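Local coordinates for alanine racemase (Acinetobacter baumannii, PDB 4QHR), which adopts the two-domain fold of the alanine racemase family, a TIM-type barrel followed by a C-terminal domain rich in beta strand, at residues Gln103-Leu108 with Lys145-Glu150; Val122-Asn127 with Ile141-Thr146; Ala58-Gly63 with Gln93-Val98. One frame throughout, in Å; residues are numbered along the deposited sequence.

Contact 1 (Gln103-Leu108 with Lys145-Glu150)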
# COMPACT_ATOMS: atom_id res chain seq x y z
N GLN A 103 13.76 -27.57 -12.35
CA GLN A 103 14.92 -26.86 -11.87
C GLN A 103 15.14 -27.14 -10.38
O GLN A 103 16.25 -27.44 -9.93
CB GLN A 103 14.66 -25.37 -12.10
CG GLN A 103 15.64 -24.47 -11.45
CD GLN A 103 15.65 -23.09 -12.03
OE1 GLN A 103 15.00 -22.16 -11.49
NE2 GLN A 103 16.40 -22.92 -13.10
N GLN A 104 14.08 -27.01 -9.59
CA GLN A 104 14.21 -27.16 -8.11
C GLN A 104 14.44 -28.62 -7.73
O GLN A 104 15.13 -28.96 -6.75
CB GLN A 104 12.95 -26.65 -7.41
CG GLN A 104 12.83 -25.15 -7.29
CD GLN A 104 11.42 -24.72 -6.91
OE1 GLN A 104 10.45 -25.46 -7.12
NE2 GLN A 104 11.29 -23.53 -6.36
N PHE A 105 13.82 -29.49 -8.51
CA PHE A 105 14.06 -30.93 -8.33
C PHE A 105 15.53 -31.22 -8.46
O PHE A 105 16.11 -31.88 -7.59
CB PHE A 105 13.25 -31.71 -9.34
CG PHE A 105 13.51 -33.19 -9.31
CD1 PHE A 105 13.05 -33.97 -8.27
CD2 PHE A 105 14.21 -33.79 -10.32
CE1 PHE A 105 13.26 -35.35 -8.26
CE2 PHE A 105 14.43 -35.15 -10.31
CZ PHE A 105 13.95 -35.94 -9.28
N GLU A 106 16.16 -30.69 -9.52
CA GLU A 106 17.59 -30.95 -9.76
C GLU A 106 18.43 -30.42 -8.62
O GLU A 106 19.33 -31.11 -8.14
CB GLU A 106 18.05 -30.40 -11.13
CG GLU A 106 17.51 -31.28 -12.26
CD GLU A 106 17.47 -30.60 -13.61
OE1 GLU A 106 18.06 -29.51 -13.75
OE2 GLU A 106 16.80 -31.13 -14.53
N TRP A 107 18.13 -29.20 -8.17
CA TRP A 107 18.92 -28.63 -7.05
C TRP A 107 18.78 -29.42 -5.74
O TRP A 107 19.75 -29.56 -4.97
CB TRP A 107 18.51 -27.20 -6.80
CG TRP A 107 18.75 -26.27 -7.96
CD1 TRP A 107 19.64 -26.42 -8.99
CD2 TRP A 107 18.07 -25.01 -8.19
NE1 TRP A 107 19.54 -25.35 -9.86
CE2 TRP A 107 18.60 -24.47 -9.38
CE3 TRP A 107 17.07 -24.30 -7.51
CZ2 TRP A 107 18.17 -23.24 -9.89
CZ3 TRP A 107 16.64 -23.09 -8.02
CH2 TRP A 107 17.20 -22.58 -9.20
N LEU A 108 17.58 -29.92 -5.47
CA LEU A 108 17.30 -30.66 -4.24
C LEU A 108 18.05 -31.98 -4.23
O LEU A 108 18.67 -32.36 -3.23
CB LEU A 108 15.80 -30.93 -4.13
CG LEU A 108 15.45 -31.74 -2.89
CD1 LEU A 108 15.69 -30.95 -1.58
CD2 LEU A 108 14.03 -32.18 -3.00
N LYS A 145 7.98 -40.68 -6.70
CA LYS A 145 8.65 -41.98 -6.70
C LYS A 145 10.14 -41.84 -6.60
O LYS A 145 10.75 -42.52 -5.79
CB LYS A 145 8.21 -42.85 -7.87
CG LYS A 145 6.77 -43.27 -7.66
CD LYS A 145 6.27 -44.40 -8.54
CE LYS A 145 4.81 -44.68 -8.16
NZ LYS A 145 4.38 -45.98 -8.74
N THR A 146 10.73 -40.92 -7.37
CA THR A 146 12.15 -40.73 -7.34
C THR A 146 12.66 -40.17 -6.02
O THR A 146 13.68 -40.62 -5.48
CB THR A 146 12.58 -39.85 -8.53
OG1 THR A 146 12.14 -40.47 -9.74
CG2 THR A 146 14.07 -39.74 -8.61
N LEU A 147 11.94 -39.19 -5.47
CA LEU A 147 12.36 -38.61 -4.21
C LEU A 147 12.31 -39.65 -3.10
O LEU A 147 13.25 -39.73 -2.26
CB LEU A 147 11.45 -37.42 -3.84
CG LEU A 147 11.65 -36.21 -4.73
CD1 LEU A 147 10.52 -35.20 -4.55
CD2 LEU A 147 12.98 -35.57 -4.45
N LYS A 148 11.23 -40.40 -3.05
CA LYS A 148 11.14 -41.50 -2.06
C LYS A 148 12.32 -42.47 -2.16
O LYS A 148 12.95 -42.82 -1.16
CB LYS A 148 9.85 -42.29 -2.23
CG LYS A 148 8.62 -41.60 -1.74
CD LYS A 148 7.49 -42.61 -1.82
CE LYS A 148 6.20 -42.11 -1.21
NZ LYS A 148 5.22 -43.22 -1.11
N SER A 149 12.62 -42.89 -3.38
CA SER A 149 13.70 -43.85 -3.59
C SER A 149 15.04 -43.23 -3.27
O SER A 149 15.91 -43.93 -2.84
CB SER A 149 13.66 -44.46 -5.01
OG SER A 149 14.13 -43.52 -5.95
N GLU A 150 15.19 -41.91 -3.43
CA GLU A 150 16.39 -41.18 -2.99
C GLU A 150 16.52 -40.95 -1.49
O GLU A 150 17.51 -40.44 -1.07
CB GLU A 150 16.49 -39.83 -3.73
CG GLU A 150 16.76 -39.95 -5.22
CD GLU A 150 18.16 -40.45 -5.53
OE1 GLU A 150 19.06 -40.35 -4.66
OE2 GLU A 150 18.34 -40.99 -6.64

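Contact 2 (Val122-Asn127 with Ile141-Thr146)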
# COMPACT_ATOMS: atom_id res chain seq x y z
N VAL A 122 10.27 -32.71 1.96
CA VAL A 122 10.15 -31.94 0.73
C VAL A 122 8.67 -31.91 0.40
O VAL A 122 7.98 -32.96 0.44
CB VAL A 122 11.02 -32.51 -0.40
CG1 VAL A 122 10.81 -33.97 -0.57
CG2 VAL A 122 10.73 -31.79 -1.73
N TRP A 123 8.17 -30.72 0.13
CA TRP A 123 6.77 -30.51 -0.23
C TRP A 123 6.65 -30.49 -1.76
O TRP A 123 7.26 -29.67 -2.42
CB TRP A 123 6.22 -29.23 0.42
CG TRP A 123 6.22 -29.27 1.91
CD1 TRP A 123 7.32 -29.42 2.72
CD2 TRP A 123 5.11 -29.08 2.78
NE1 TRP A 123 6.93 -29.39 4.04
CE2 TRP A 123 5.59 -29.16 4.10
CE3 TRP A 123 3.74 -28.85 2.56
CZ2 TRP A 123 4.75 -29.04 5.21
CZ3 TRP A 123 2.90 -28.74 3.63
CH2 TRP A 123 3.40 -28.81 4.95
N VAL A 124 5.93 -31.45 -2.33
CA VAL A 124 5.88 -31.60 -3.79
C VAL A 124 4.55 -31.07 -4.24
O VAL A 124 3.49 -31.63 -3.92
CB VAL A 124 6.08 -33.06 -4.22
CG1 VAL A 124 6.09 -33.16 -5.73
CG2 VAL A 124 7.38 -33.63 -3.63
N LYS A 125 4.60 -29.98 -5.00
CA LYS A 125 3.42 -29.20 -5.37
C LYS A 125 2.80 -29.73 -6.67
O LYS A 125 3.47 -29.86 -7.66
CB LYS A 125 3.83 -27.72 -5.50
CG LYS A 125 2.80 -26.68 -6.03
CD LYS A 125 1.53 -26.55 -5.22
CE LYS A 125 0.85 -25.16 -5.34
NZ LYS A 125 0.01 -25.04 -6.56
N LEU A 126 1.51 -29.98 -6.61
CA LEU A 126 0.71 -30.37 -7.74
C LEU A 126 0.05 -29.17 -8.39
O LEU A 126 -0.56 -28.32 -7.71
CB LEU A 126 -0.42 -31.27 -7.26
CG LEU A 126 -1.48 -31.81 -8.25
CD1 LEU A 126 -0.85 -32.76 -9.26
CD2 LEU A 126 -2.61 -32.49 -7.51
N ASN A 127 0.16 -29.12 -9.70
CA ASN A 127 -0.69 -28.23 -10.51
C ASN A 127 -1.83 -29.10 -10.99
O ASN A 127 -1.65 -29.95 -11.89
CB ASN A 127 0.10 -27.69 -11.69
CG ASN A 127 -0.77 -26.99 -12.72
OD1 ASN A 127 -1.97 -26.69 -12.52
ND2 ASN A 127 -0.15 -26.69 -13.81
N ILE A 141 4.00 -37.98 -10.27
CA ILE A 141 4.12 -39.33 -9.71
C ILE A 141 5.55 -39.81 -9.82
O ILE A 141 6.08 -40.37 -8.88
CB ILE A 141 3.14 -40.32 -10.36
CG1 ILE A 141 1.72 -39.87 -10.07
CG2 ILE A 141 3.38 -41.76 -9.84
CD1 ILE A 141 0.68 -40.53 -10.96
N GLU A 142 6.20 -39.54 -10.94
CA GLU A 142 7.57 -39.97 -11.11
C GLU A 142 8.49 -39.20 -10.21
O GLU A 142 9.42 -39.78 -9.69
CB GLU A 142 7.98 -39.85 -12.59
CG GLU A 142 7.03 -40.65 -13.49
CD GLU A 142 6.91 -42.10 -13.03
OE1 GLU A 142 7.99 -42.75 -13.01
OE2 GLU A 142 5.79 -42.60 -12.67
N VAL A 143 8.21 -37.90 -10.03
CA VAL A 143 8.99 -37.04 -9.15
C VAL A 143 8.92 -37.62 -7.75
O VAL A 143 9.90 -37.86 -7.14
CB VAL A 143 8.47 -35.58 -9.16
CG1 VAL A 143 9.10 -34.74 -8.05
CG2 VAL A 143 8.75 -34.94 -10.52
N ILE A 144 7.72 -37.85 -7.25
CA ILE A 144 7.54 -38.42 -5.90
C ILE A 144 8.22 -39.79 -5.75
O ILE A 144 8.99 -40.00 -4.81
CB ILE A 144 6.07 -38.44 -5.55
CG1 ILE A 144 5.60 -36.98 -5.36
CG2 ILE A 144 5.83 -39.23 -4.26
CD1 ILE A 144 4.13 -36.83 -5.19
N LYS A 145 7.98 -40.68 -6.70
CA LYS A 145 8.65 -41.98 -6.70
C LYS A 145 10.14 -41.84 -6.60
O LYS A 145 10.75 -42.52 -5.79
CB LYS A 145 8.21 -42.85 -7.87
CG LYS A 145 6.77 -43.27 -7.66
CD LYS A 145 6.27 -44.40 -8.54
CE LYS A 145 4.81 -44.68 -8.16
NZ LYS A 145 4.38 -45.98 -8.74
N THR A 146 10.73 -40.92 -7.37
CA THR A 146 12.15 -40.73 -7.34
C THR A 146 12.66 -40.17 -6.02
O THR A 146 13.68 -40.62 -5.48
CB THR A 146 12.58 -39.85 -8.53
OG1 THR A 146 12.14 -40.47 -9.74
CG2 THR A 146 14.07 -39.74 -8.61

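Contact 3 (Ala58-Gly63 with Gln93-Val98)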
# COMPACT_ATOMS: atom_id res chain seq x y z
N ALA A 58 6.69 -16.95 1.81
CA ALA A 58 6.81 -16.88 0.35
C ALA A 58 8.26 -17.04 -0.13
O ALA A 58 8.50 -17.42 -1.27
CB ALA A 58 6.22 -15.61 -0.16
N CYS A 59 9.24 -16.74 0.72
CA CYS A 59 10.63 -16.79 0.27
C CYS A 59 11.60 -16.95 1.42
O CYS A 59 11.26 -16.77 2.61
CB CYS A 59 10.99 -15.56 -0.59
SG CYS A 59 10.76 -13.98 0.28
N LEU A 60 12.84 -17.26 1.05
CA LEU A 60 13.89 -17.47 2.06
C LEU A 60 14.02 -16.29 3.01
O LEU A 60 14.23 -16.47 4.22
CB LEU A 60 15.23 -17.66 1.35
CG LEU A 60 16.48 -17.92 2.18
CD1 LEU A 60 16.36 -19.30 2.82
CD2 LEU A 60 17.70 -17.84 1.27
N GLN A 61 13.98 -15.08 2.46
CA GLN A 61 14.22 -13.90 3.26
C GLN A 61 13.19 -13.76 4.39
O GLN A 61 13.56 -13.40 5.52
CB GLN A 61 14.31 -12.62 2.43
CG GLN A 61 14.32 -11.34 3.25
CD GLN A 61 15.42 -11.30 4.29
OE1 GLN A 61 16.59 -11.55 3.98
NE2 GLN A 61 15.07 -10.99 5.53
N GLU A 62 11.91 -14.02 4.11
CA GLU A 62 10.87 -14.09 5.14
C GLU A 62 11.17 -15.15 6.21
O GLU A 62 10.95 -14.93 7.39
CB GLU A 62 9.46 -14.32 4.54
CG GLU A 62 8.98 -13.11 3.79
CD GLU A 62 7.64 -13.28 3.04
OE1 GLU A 62 7.13 -14.40 2.92
OE2 GLU A 62 7.13 -12.26 2.58
N GLY A 63 11.68 -16.30 5.79
CA GLY A 63 12.10 -17.28 6.74
C GLY A 63 13.28 -16.85 7.60
O GLY A 63 13.28 -17.10 8.79
N GLN A 93 19.22 -23.50 8.18
CA GLN A 93 18.16 -22.94 8.99
C GLN A 93 16.98 -23.88 9.23
O GLN A 93 16.01 -23.49 9.89
CB GLN A 93 17.65 -21.68 8.31
CG GLN A 93 18.67 -20.56 8.14
CD GLN A 93 19.03 -19.94 9.47
OE1 GLN A 93 18.34 -20.15 10.46
NE2 GLN A 93 20.11 -19.20 9.51
N LYS A 94 17.04 -25.09 8.68
CA LYS A 94 15.93 -26.04 8.75
C LYS A 94 14.60 -25.53 8.14
O LYS A 94 13.52 -25.60 8.77
CB LYS A 94 15.70 -26.51 10.17
CG LYS A 94 16.88 -27.31 10.71
CD LYS A 94 16.57 -27.78 12.12
CE LYS A 94 17.64 -28.74 12.62
NZ LYS A 94 17.92 -28.45 14.06
N PHE A 95 14.68 -25.06 6.91
CA PHE A 95 13.53 -24.63 6.14
C PHE A 95 13.16 -25.74 5.14
O PHE A 95 13.97 -26.10 4.27
CB PHE A 95 13.85 -23.38 5.33
CG PHE A 95 14.14 -22.15 6.12
CD1 PHE A 95 13.80 -22.02 7.42
CD2 PHE A 95 14.72 -21.08 5.50
CE1 PHE A 95 14.07 -20.88 8.12
CE2 PHE A 95 14.98 -19.91 6.19
CZ PHE A 95 14.65 -19.82 7.49
N GLU A 96 11.96 -26.30 5.24
CA GLU A 96 11.56 -27.30 4.29
C GLU A 96 11.14 -26.56 3.01
O GLU A 96 10.54 -25.50 3.09
CB GLU A 96 10.39 -28.11 4.83
CG GLU A 96 10.79 -28.92 6.05
CD GLU A 96 9.71 -29.82 6.55
OE1 GLU A 96 8.52 -29.57 6.23
OE2 GLU A 96 10.08 -30.81 7.21
N CYS A 97 11.44 -27.17 1.88
CA CYS A 97 11.19 -26.57 0.59
C CYS A 97 10.07 -27.23 -0.15
O CYS A 97 10.03 -28.45 -0.25
CB CYS A 97 12.43 -26.65 -0.30
SG CYS A 97 13.79 -25.69 0.35
N VAL A 98 9.18 -26.40 -0.68
CA VAL A 98 8.34 -26.80 -1.75
C VAL A 98 9.20 -26.95 -3.01
O VAL A 98 10.10 -26.13 -3.25
CB VAL A 98 7.22 -25.78 -2.03
CG1 VAL A 98 6.78 -25.83 -3.47
CG2 VAL A 98 6.05 -26.07 -1.12

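Contact 1 (Gln103-Leu108 with Lys145-Glu150)
Leu147 meets Phe105 and Leu108 in a small apolar patch between two helices, and its side chain can be followed outward atom by atom. From CB the chain turns to the side of its own backbone N, with CG anti to the carbonyl carbon (chi1 -70°), which carries the branch point across to the ring of Phe105. There CG lies level with the ring at its edge, 4.0 Å from Phe105 CE1. One step further, CD2 does most of the work: it approaches Phe105 CE1 obliquely at 3.8 Å, and touches Leu108 CD2 at 3.8 Å. The other methyl, CD1, packs on Val124 of strand 122-125. Phe105 and Leu147 slide past one another in opposite directions, whereas Leu108 crosses Leu147 at about a right angle. Further along the Phe105 rim, the methyl CG2 of Thr146 sits at the edge near the ring plane, 3.9 Å from Phe105 CZ, both residues being partly exposed. No hydrogen bond spans the contact. Near the C-terminal end of helix 139-149, Thr146 O is gripped from the same face of its plane by Ser149 OG, at 3.0 Å, and by Glu150 N. The axes of segments 103-108 and 145-149 run nearly parallel, 9° apart and 12.1 Å from each other at closest approach, so they meet through side chains alone, with Ile99 of the sheet also touching Leu147. Such side-by-side helices, each following one of two neighbouring parallel strands, are characteristic of the outer layer of a TIM-type barrel.

Contact 2 (Val122-Asn127 with Ile141-Thr146)
Val124 presses one methyl, CG1, against Val143 and Ile144, and the contact between strand and helix is wholly apolar. CG1 stands anti to the backbone N of Val124 (chi1 -178°) and comes within 3.9 Å of Ile144 CG1 and 4.1 Å of Val143 CG1. Ile144 crosses Val124 at a slant, its CG1 also 4.1 Å from Val124 CB, and Val143 meets Val124 at a slant too. This is the strand-to-helix half of a right-handed beta-alpha-beta unit of the TIM-type barrel, made of strand 122-125, helix 139-149 and strand 154-157: the helix lies on the outside of the sheet and Val124 faces it. Further packing closes the patch, with Ile99 against Val143, and Cys184 of helix 168-184 against Ile144.

No hydrogen bond crosses between the two segments; the strand bonds its sheet neighbours and the helix bonds within itself. On the strand, the backbone of Val124 pairs with Val155 and that of Trp123 with Cys97 and Ile99. In the helix, Glu142 O takes two bonds, one from Thr146 N at 2.9 Å and one from the hydroxyl Thr146 OG1 at 2.8 Å, which arrive from opposite faces of the carbonyl plane.

Contact 3 (Ala58-Gly63 with Gln93-Val98)
The ring of Phe95 is set against helix 60-68, with Leu60 and Gly63 as its partners there. On one face, Gln93 CB sits over the ring centre, 3.6 Å above the plane. At the edge, near the plane, comes the methyl Leu60 CD1, 3.6 Å from Phe95 CD2, the two side chains crossing at about a right angle. The far end of the ring meets main chain: Phe95 CZ lies 3.3 Å from Gly63 C, an oblique approach that is close because Gly63 carries no side chain on the surface turned to the ring. Leu60 has CG anti to its backbone N (chi1 -179°), which brings CD1 to the ring edge. Lys94, with positive phi, is the first residue past helix 87-92 in a Schellman motif and directly precedes Phe95. At the start of the other helix Cys59 is the N-cap, and Glu62 OE1 accepts a bond from Ala58 N at 2.8 Å, with an N-H...O angle of 159°. Glu62 OE2 forms a salt bridge with Arg350 of the second subunit. Phe95 also touches Val75 and Leu77 of strand 75-77, and so fills the layer between helix 60-68 and the sheet, as on the outer side of a TIM-type barrel.

Contacts 1 and 2 share helix 139-149 and form one continuous apolar layer, their centres about 8 Å apart. Phe105 CD1 packs on Val143 CG1 at 4.0 Å, and Leu108 CD2 on Val122 CG2 at 3.6 Å. Contact 3 lies about 18 Å, centre to centre, from each of them, but the sheet connects it: strands 95-99 and 122-125 are neighbours, with a probable hydrogen bond between Trp123 NE1 and Glu96 OE1 at 2.7 Å. Strand 95-99 then leads on into helix 102-110 of contact 1. Contact 3 is tied to the region of the modified Lys34, because Glu62 OE2 bonds the backbone N of the adjoining Ala35.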